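PDB 3B4Q: uncharacterized protein from Corynebacterium diphtheriae NCTC 13129, which is of unknown function but carries an all-helical domain of the family found at the C-terminus of the resuscitation-promoting factor Rpf1. Local coordinates for residues 78-81 with 82-86; 47-50 with 51-54; 39-42 with 43-47. All blocks are in the same frame, centred on the assembly; numbering follows the deposited sequence. Where two conformers were deposited one is given.

Contact 1 of 3, residues 78-81 with 82-86; sequences NGFY and MANRG. With SO4 (sulfate ion), chain C.
The last turns of helix 77-83 and its break into helix 85-91 bring Phe80 against Asn84, and Tyr81 against Met82 and Arg85. Up to the break the backbone keeps the i to i+4 ladder: Met82 N donates to Asn78 O at 2.9 Å and Ala83 N to Gly79 O, while Asn84 N reaches Phe80 O at 3.1 Å with a bent N-H...O angle of 145°. Asn84 is the first residue to leave helical geometry and marks the break between the two helices; asparagine is common where helices end. Its amide OD1 lies 3.2 Å from Phe80 CE1, with ring and amide planes 74° apart. Phe80 itself is buried against helix 39-56, a place that suits a large apolar ring. Tyr81 is also buried, and the SE of selenomethionine Met82 approaches its ring obliquely, 4.1 Å from Tyr81 CD2, a Met-aromatic contact. Arg85 lays its aliphatic stem by the same ring, CD 3.7 Å from Tyr81 CE2. A bend at chi3 (59°) then carries the guanidinium onward to a sulfate ion, probably from the crystallisation liquor, whose O4 receives Arg85 NH1 at 2.7 Å and NH2 at 2.9 Å.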
loop_
_atom_site.group_PDB
_atom_site.type_symbol
_atom_site.label_atom_id
_atom_site.label_comp_id
_atom_site.label_asym_id
_atom_site.label_seq_id
_atom_site.Cartn_x
_atom_site.Cartn_y
_atom_site.Cartn_z
ATOM N N ASN A 78 7.007 3.537 -1.263
ATOM C CA ASN A 78 6.898 4.387 -2.460
ATOM C C ASN A 78 7.083 3.528 -3.709
ATOM O O ASN A 78 6.334 3.674 -4.675
ATOM C CB ASN A 78 7.966 5.499 -2.430
ATOM C CG ASN A 78 7.862 6.392 -3.625
ATOM O OD1 ASN A 78 8.639 6.265 -4.592
ATOM N ND2 ASN A 78 6.855 7.223 -3.637
ATOM N N GLY A 79 8.049 2.600 -3.677
ATOM C CA GLY A 79 8.294 1.762 -4.852
ATOM C C GLY A 79 7.098 0.878 -5.156
ATOM O O GLY A 79 6.698 0.708 -6.328
ATOM N N PHE A 80 6.506 0.316 -4.101
ATOM C CA PHE A 80 5.350 -0.575 -4.287
ATOM C C PHE A 80 4.156 0.181 -4.859
ATOM O O PHE A 80 3.500 -0.278 -5.803
ATOM C CB PHE A 80 4.972 -1.190 -2.936
ATOM C CG PHE A 80 3.697 -2.003 -2.976
ATOM C CD1 PHE A 80 3.666 -3.252 -3.576
ATOM C CD2 PHE A 80 2.504 -1.484 -2.433
ATOM C CE1 PHE A 80 2.489 -4.002 -3.634
ATOM C CE2 PHE A 80 1.326 -2.237 -2.489
ATOM C CZ PHE A 80 1.330 -3.512 -3.093
ATOM N N TYR A 81 3.883 1.336 -4.290
ATOM C CA TYR A 81 2.743 2.129 -4.736
ATOM C C TYR A 81 2.954 2.592 -6.175
ATOM O O TYR A 81 2.049 2.460 -7.011
ATOM C CB TYR A 81 2.554 3.322 -3.827
ATOM C CG TYR A 81 1.400 4.208 -4.269
ATOM C CD1 TYR A 81 0.066 3.729 -4.249
ATOM C CD2 TYR A 81 1.629 5.498 -4.746
ATOM C CE1 TYR A 81 -0.998 4.539 -4.697
ATOM C CE2 TYR A 81 0.587 6.308 -5.189
ATOM C CZ TYR A 81 -0.733 5.841 -5.140
ATOM O OH TYR A 81 -1.794 6.659 -5.589
HETATM N N MSE A 82 4.145 3.086 -6.483
HETATM C CA MSE A 82 4.388 3.585 -7.840
HETATM C C MSE A 82 4.294 2.443 -8.870
HETATM O O MSE A 82 3.694 2.613 -9.961
HETATM C CB MSE A 82 5.708 4.379 -7.932
HETATM C CG MSE A 82 5.690 5.669 -7.089
HETATM SE SE MSE A 82 4.235 6.917 -7.577
HETATM C CE MSE A 82 4.955 7.567 -9.263
ATOM N N ALA A 83 4.815 1.279 -8.508
ATOM C CA ALA A 83 4.792 0.150 -9.420
ATOM C C ALA A 83 3.343 -0.282 -9.708
ATOM O O ALA A 83 2.992 -0.700 -10.852
ATOM C CB ALA A 83 5.557 -0.988 -8.792
ATOM N N ASN A 84 2.494 -0.217 -8.688
ATOM C CA ASN A 84 1.101 -0.720 -8.838
ATOM C C ASN A 84 0.079 0.400 -9.019
ATOM O O ASN A 84 -1.138 0.174 -8.924
ATOM C CB ASN A 84 0.735 -1.603 -7.656
ATOM C CG ASN A 84 1.412 -2.980 -7.719
ATOM O OD1 ASN A 84 2.054 -3.415 -6.743
ATOM N ND2 ASN A 84 1.342 -3.622 -8.874
ATOM N N ARG A 85 0.571 1.610 -9.308
ATOM C CA ARG A 85 -0.323 2.763 -9.342
ATOM C C ARG A 85 -1.357 2.639 -10.451
ATOM O O ARG A 85 -2.531 2.996 -10.255
ATOM C CB ARG A 85 0.441 4.088 -9.453
ATOM C CG ARG A 85 -0.425 5.271 -9.064
ATOM C CD ARG A 85 0.406 6.529 -8.908
ATOM N NE ARG A 85 1.128 6.878 -10.127
ATOM C CZ ARG A 85 0.609 7.577 -11.136
ATOM N NH1 ARG A 85 -0.634 8.027 -11.087
ATOM N NH2 ARG A 85 1.368 7.847 -12.198
ATOM N N GLY A 86 -0.933 2.139 -11.614
ATOM C CA GLY A 86 -1.899 1.982 -12.712
ATOM C C GLY A 86 -2.957 0.932 -12.327
ATOM O O GLY A 86 -4.160 1.089 -12.619
HETATM S S SO4 C . -1.249 8.539 -15.095
HETATM O O1 SO4 C . -0.165 7.794 -15.724
HETATM O O2 SO4 C . -2.570 8.008 -15.403
HETATM O O3 SO4 C . -1.180 9.872 -15.705
HETATM O O4 SO4 C . -1.039 8.679 -13.661
#

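Contact 2 of 3, residues 47-50 with 51-54; sequences LYNA and IKVR
Tyr48 and Lys52, one helical turn apart on helix 39-56, cross with the lysine chain running over one face of the phenol ring. Lys52 CG stands above the plane, displaced toward the rim, and CD makes an off-centre CH-pi contact, 4.3 Å from the centroid of the Tyr48 ring. The bend at chi3 (-62°) carries the end of the chain out past the rim on the CE2 side, where Lys52 NZ lies 3.4 Å from Tyr48 CE2. Lysine fits here because its methylenes can cover an aromatic face while its ammonium reaches water. Asn49 meets the same chain almost at right angles: a water donates to Asn49 OD1 at 2.6 Å and accepts from Lys52 NZ at 3.0 Å, joining the two polar ends. The Asn49 amide also has Val53 as a neighbour, ND2 lying 3.8 Å from Val53 CG2. On the buried side Leu47 CG touches Ile51 CD1 at 4.3 Å, and both residues also pack on Ile88 of helix 85-91. Beneath all this the backbone bonds run regularly, as in Lys52 N to Tyr48 O at 3.0 Å. In at least one of its two conformers Arg54 donates from NE to Ile91 O. The chemistry is thus amphipathic: branched aliphatics supply the interior, and the tyrosine face lets a charged chain lie down at the boundary with its ammonium still hydrated.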
loop_
_atom_site.group_PDB
_atom_site.type_symbol
_atom_site.label_atom_id
_atom_site.label_comp_id
_atom_site.label_asym_id
_atom_site.label_seq_id
_atom_site.Cartn_x
_atom_site.Cartn_y
_atom_site.Cartn_z
ATOM N N LEU A 47 -1.916 -2.466 1.854
ATOM C CA LEU A 47 -2.387 -2.050 0.549
ATOM C C LEU A 47 -2.492 -3.266 -0.406
ATOM O O LEU A 47 -3.465 -3.402 -1.177
ATOM C CB LEU A 47 -1.463 -0.974 -0.015
ATOM C CG LEU A 47 -1.822 -0.396 -1.398
ATOM C CD1 LEU A 47 -3.340 -0.020 -1.420
ATOM C CD2 LEU A 47 -0.929 0.743 -1.708
ATOM N N TYR A 48 -1.511 -4.163 -0.352
ATOM C CA TYR A 48 -1.601 -5.358 -1.159
ATOM C C TYR A 48 -2.894 -6.115 -0.792
ATOM O O TYR A 48 -3.656 -6.580 -1.655
ATOM C CB TYR A 48 -0.370 -6.228 -0.934
ATOM C CG TYR A 48 -0.358 -7.497 -1.762
ATOM C CD1 TYR A 48 -0.443 -7.421 -3.144
ATOM C CD2 TYR A 48 -0.261 -8.743 -1.172
ATOM C CE1 TYR A 48 -0.426 -8.540 -3.946
ATOM C CE2 TYR A 48 -0.241 -9.902 -1.978
ATOM C CZ TYR A 48 -0.334 -9.761 -3.363
ATOM O OH TYR A 48 -0.329 -10.836 -4.213
ATOM N N ASN A 49 -3.172 -6.212 0.505
ATOM C CA ASN A 49 -4.372 -6.923 0.878
ATOM C C ASN A 49 -5.619 -6.217 0.384
ATOM O O ASN A 49 -6.541 -6.886 -0.080
ATOM C CB ASN A 49 -4.448 -7.148 2.384
ATOM C CG ASN A 49 -5.566 -8.103 2.752
ATOM O OD1 ASN A 49 -5.579 -9.265 2.334
ATOM N ND2 ASN A 49 -6.533 -7.597 3.501
ATOM N N ALA A 50 -5.633 -4.878 0.431
ATOM C CA ALA A 50 -6.803 -4.121 -0.025
ATOM C C ALA A 50 -7.082 -4.381 -1.508
ATOM O O ALA A 50 -8.235 -4.501 -1.938
ATOM C CB ALA A 50 -6.587 -2.606 0.197
ATOM N N ILE A 51 -6.017 -4.455 -2.291
ATOM C CA ILE A 51 -6.137 -4.763 -3.721
ATOM C C ILE A 51 -6.766 -6.151 -3.887
ATOM O O ILE A 51 -7.680 -6.335 -4.698
ATOM C CB ILE A 51 -4.779 -4.714 -4.413
ATOM C CG1 ILE A 51 -4.240 -3.262 -4.375
ATOM C CG2 ILE A 51 -4.897 -5.305 -5.858
ATOM C CD1 ILE A 51 -2.726 -3.105 -4.665
ATOM N N LYS A 52 -6.270 -7.118 -3.119
ATOM C CA LYS A 52 -6.833 -8.481 -3.159
ATOM C C LYS A 52 -8.323 -8.516 -2.792
ATOM O O LYS A 52 -9.122 -9.163 -3.493
ATOM C CB LYS A 52 -6.008 -9.437 -2.278
ATOM C CG LYS A 52 -4.617 -9.697 -2.863
ATOM C CD LYS A 52 -3.920 -10.957 -2.292
ATOM C CE LYS A 52 -3.707 -10.817 -0.794
ATOM N NZ LYS A 52 -2.612 -11.678 -0.265
ATOM N N VAL A 53 -8.700 -7.799 -1.735
ATOM C CA VAL A 53 -10.096 -7.708 -1.272
ATOM C C VAL A 53 -11.001 -7.126 -2.366
ATOM O O VAL A 53 -12.100 -7.648 -2.637
ATOM C CB VAL A 53 -10.191 -6.929 0.091
ATOM C CG1 VAL A 53 -11.629 -6.530 0.442
ATOM C CG2 VAL A 53 -9.601 -7.793 1.229
ATOM N N ARG A 54 -10.523 -6.078 -3.028
ATOM C CA ARG A 54 -11.277 -5.412 -4.081
ATOM C C ARG A 54 -11.471 -6.330 -5.296
ATOM O O ARG A 54 -12.534 -6.334 -5.941
ATOM C CB ARG A 54 -10.550 -4.120 -4.454
ATOM C CG ARG A 54 -11.182 -3.334 -5.548
ATOM C CD ARG A 54 -12.206 -2.378 -5.054
ATOM N NE ARG A 54 -12.767 -1.704 -6.207
ATOM C CZ ARG A 54 -14.035 -1.748 -6.566
ATOM N NH1 ARG A 54 -14.912 -2.416 -5.836
ATOM N NH2 ARG A 54 -14.422 -1.097 -7.651
HETATM O O HOH W 1 -3.143 -10.128 2.208
#

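Contact 3 of 3, residues 39-42 with 43-47; sequences TEEL and AVDAL
Val44 and Ala43 stand one turn on from Glu40 and Thr39, on the buried side of the first turns of helix 39-56. What makes this side tight is its neighbours: Val44 packs on Phe77 and Phe80 of helix 77-83, and Ala43, small enough to let neighbours approach, touches Phe77 and Pro10. Glu40 OE2 ties the same two helices together by accepting from the backbone N of Phe77. Within the turn the spacing is that of an ordinary helix, with Val44 CG2 3.2 Å from Glu40 O and Ala43 CB 3.3 Å from Thr39 O. The first torsion of Val44 (168°) sets CG1 opposite the backbone N and leaves CG2 beside that N, directed back to the carbonyl. Straight backbone bonds hold the turn, among them Val44 N to Glu40 O at 2.9 Å with an N-H...O angle of 168°.

The other side is looser and polar. Glu41 and Asp45 sit one turn apart, yet their carboxylates do not touch, Glu41 OE2 and Asp45 OD2 being 4.7 Å apart. A water spans them, donating to Glu41 OE2 at 3.1 Å and to Asp45 OD2 at 2.8 Å, which probably eases the repulsion between like charges. Asp45 is also tied inward, since its OD1 is hydrogen-bonded to Tyr70 OH. Acidic residues suit these early turns, where the positive end of the helix dipole would favour them. Small and branched apolar side chains on one face, with a water-bridged acidic pair on another, are the mark of an amphipathic helix packed in an all-helical bundle.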
loop_
_atom_site.group_PDB
_atom_site.type_symbol
_atom_site.label_atom_id
_atom_site.label_comp_id
_atom_site.label_asym_id
_atom_site.label_seq_id
_atom_site.Cartn_x
_atom_site.Cartn_y
_atom_site.Cartn_z
ATOM N N THR A 39 6.774 0.552 9.558
ATOM C CA THR A 39 5.650 1.263 8.929
ATOM C C THR A 39 5.502 0.949 7.446
ATOM O O THR A 39 4.396 0.676 6.962
ATOM C CB THR A 39 5.784 2.789 9.151
ATOM O OG1 THR A 39 5.775 3.036 10.569
ATOM C CG2 THR A 39 4.641 3.548 8.513
ATOM N N GLU A 40 6.610 1.022 6.712
ATOM C CA GLU A 40 6.544 0.805 5.274
ATOM C C GLU A 40 6.125 -0.629 4.970
ATOM O O GLU A 40 5.299 -0.873 4.098
ATOM C CB GLU A 40 7.873 1.210 4.616
ATOM C CG GLU A 40 8.001 2.724 4.605
ATOM C CD GLU A 40 9.037 3.227 3.649
ATOM O OE1 GLU A 40 9.753 4.180 4.030
ATOM O OE2 GLU A 40 9.143 2.697 2.522
ATOM N N GLU A 41 6.682 -1.588 5.696
ATOM C CA GLU A 41 6.355 -2.979 5.436
ATOM C C GLU A 41 4.860 -3.247 5.734
ATOM O O GLU A 41 4.164 -3.937 4.966
ATOM C CB GLU A 41 7.239 -3.884 6.286
ATOM C CG GLU A 41 6.900 -5.314 6.186
ATOM C CD GLU A 41 7.941 -6.193 6.861
ATOM O OE1 GLU A 41 9.111 -5.744 7.005
ATOM O OE2 GLU A 41 7.587 -7.339 7.226
ATOM N N LEU A 42 4.377 -2.722 6.869
ATOM C CA LEU A 42 2.979 -2.910 7.205
ATOM C C LEU A 42 2.056 -2.236 6.176
ATOM O O LEU A 42 1.010 -2.774 5.785
ATOM C CB LEU A 42 2.677 -2.393 8.622
ATOM C CG LEU A 42 2.359 -3.355 9.778
ATOM C CD1 LEU A 42 1.453 -2.606 10.709
ATOM C CD2 LEU A 42 1.619 -4.608 9.308
ATOM N N ALA A 43 2.440 -1.036 5.744
ATOM C CA ALA A 43 1.632 -0.336 4.742
ATOM C C ALA A 43 1.603 -1.069 3.386
ATOM O O ALA A 43 0.553 -1.142 2.716
ATOM C CB ALA A 43 2.120 1.103 4.572
ATOM N N VAL A 44 2.740 -1.593 2.951
ATOM C CA VAL A 44 2.755 -2.424 1.742
ATOM C C VAL A 44 1.807 -3.630 1.914
ATOM O O VAL A 44 0.963 -3.905 1.047
ATOM C CB VAL A 44 4.206 -2.897 1.383
ATOM C CG1 VAL A 44 4.160 -4.014 0.304
ATOM C CG2 VAL A 44 5.078 -1.681 0.965
ATOM N N ASP A 45 1.924 -4.343 3.043
ATOM C CA ASP A 45 1.029 -5.508 3.281
ATOM C C ASP A 45 -0.469 -5.105 3.262
ATOM O O ASP A 45 -1.303 -5.798 2.664
ATOM C CB ASP A 45 1.355 -6.175 4.600
ATOM C CG ASP A 45 2.716 -6.904 4.598
ATOM O OD1 ASP A 45 3.322 -7.101 3.506
ATOM O OD2 ASP A 45 3.170 -7.303 5.720
ATOM N N ALA A 46 -0.805 -4.015 3.954
ATOM C CA ALA A 46 -2.204 -3.544 4.044
ATOM C C ALA A 46 -2.733 -3.157 2.654
ATOM O O ALA A 46 -3.871 -3.503 2.288
ATOM C CB ALA A 46 -2.312 -2.376 5.008
ATOM N N LEU A 47 -1.916 -2.466 1.854
ATOM C CA LEU A 47 -2.387 -2.050 0.549
ATOM C C LEU A 47 -2.492 -3.266 -0.406
ATOM O O LEU A 47 -3.465 -3.402 -1.177
ATOM C CB LEU A 47 -1.463 -0.974 -0.015
ATOM C CG LEU A 47 -1.822 -0.396 -1.398
ATOM C CD1 LEU A 47 -3.340 -0.020 -1.420
ATOM C CD2 LEU A 47 -0.929 0.743 -1.708
HETATM O O HOH W 2 4.645 -6.568 7.964
#

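How the contacts relate
Contacts 2 and 3 lie in series on helix 39-56 and share Leu47, whereas contact 1 belongs to the helix pair 77-83 and 85-91 that packs against it. Phe80 and Tyr81 of contact 1 supply the join: Phe80 meets Val44 of contact 3 as well as Leu47 and Tyr48, and Tyr81 touches Leu47, making one apolar interior. Each contact is only partly buried, and the polar chemistry changes from place to place. Contact 3 has acidic groups bridged by water near the helix start; contact 2 has a lysine lying on a tyrosine; contact 1 has a break in the helix and an arginine holding sulfate.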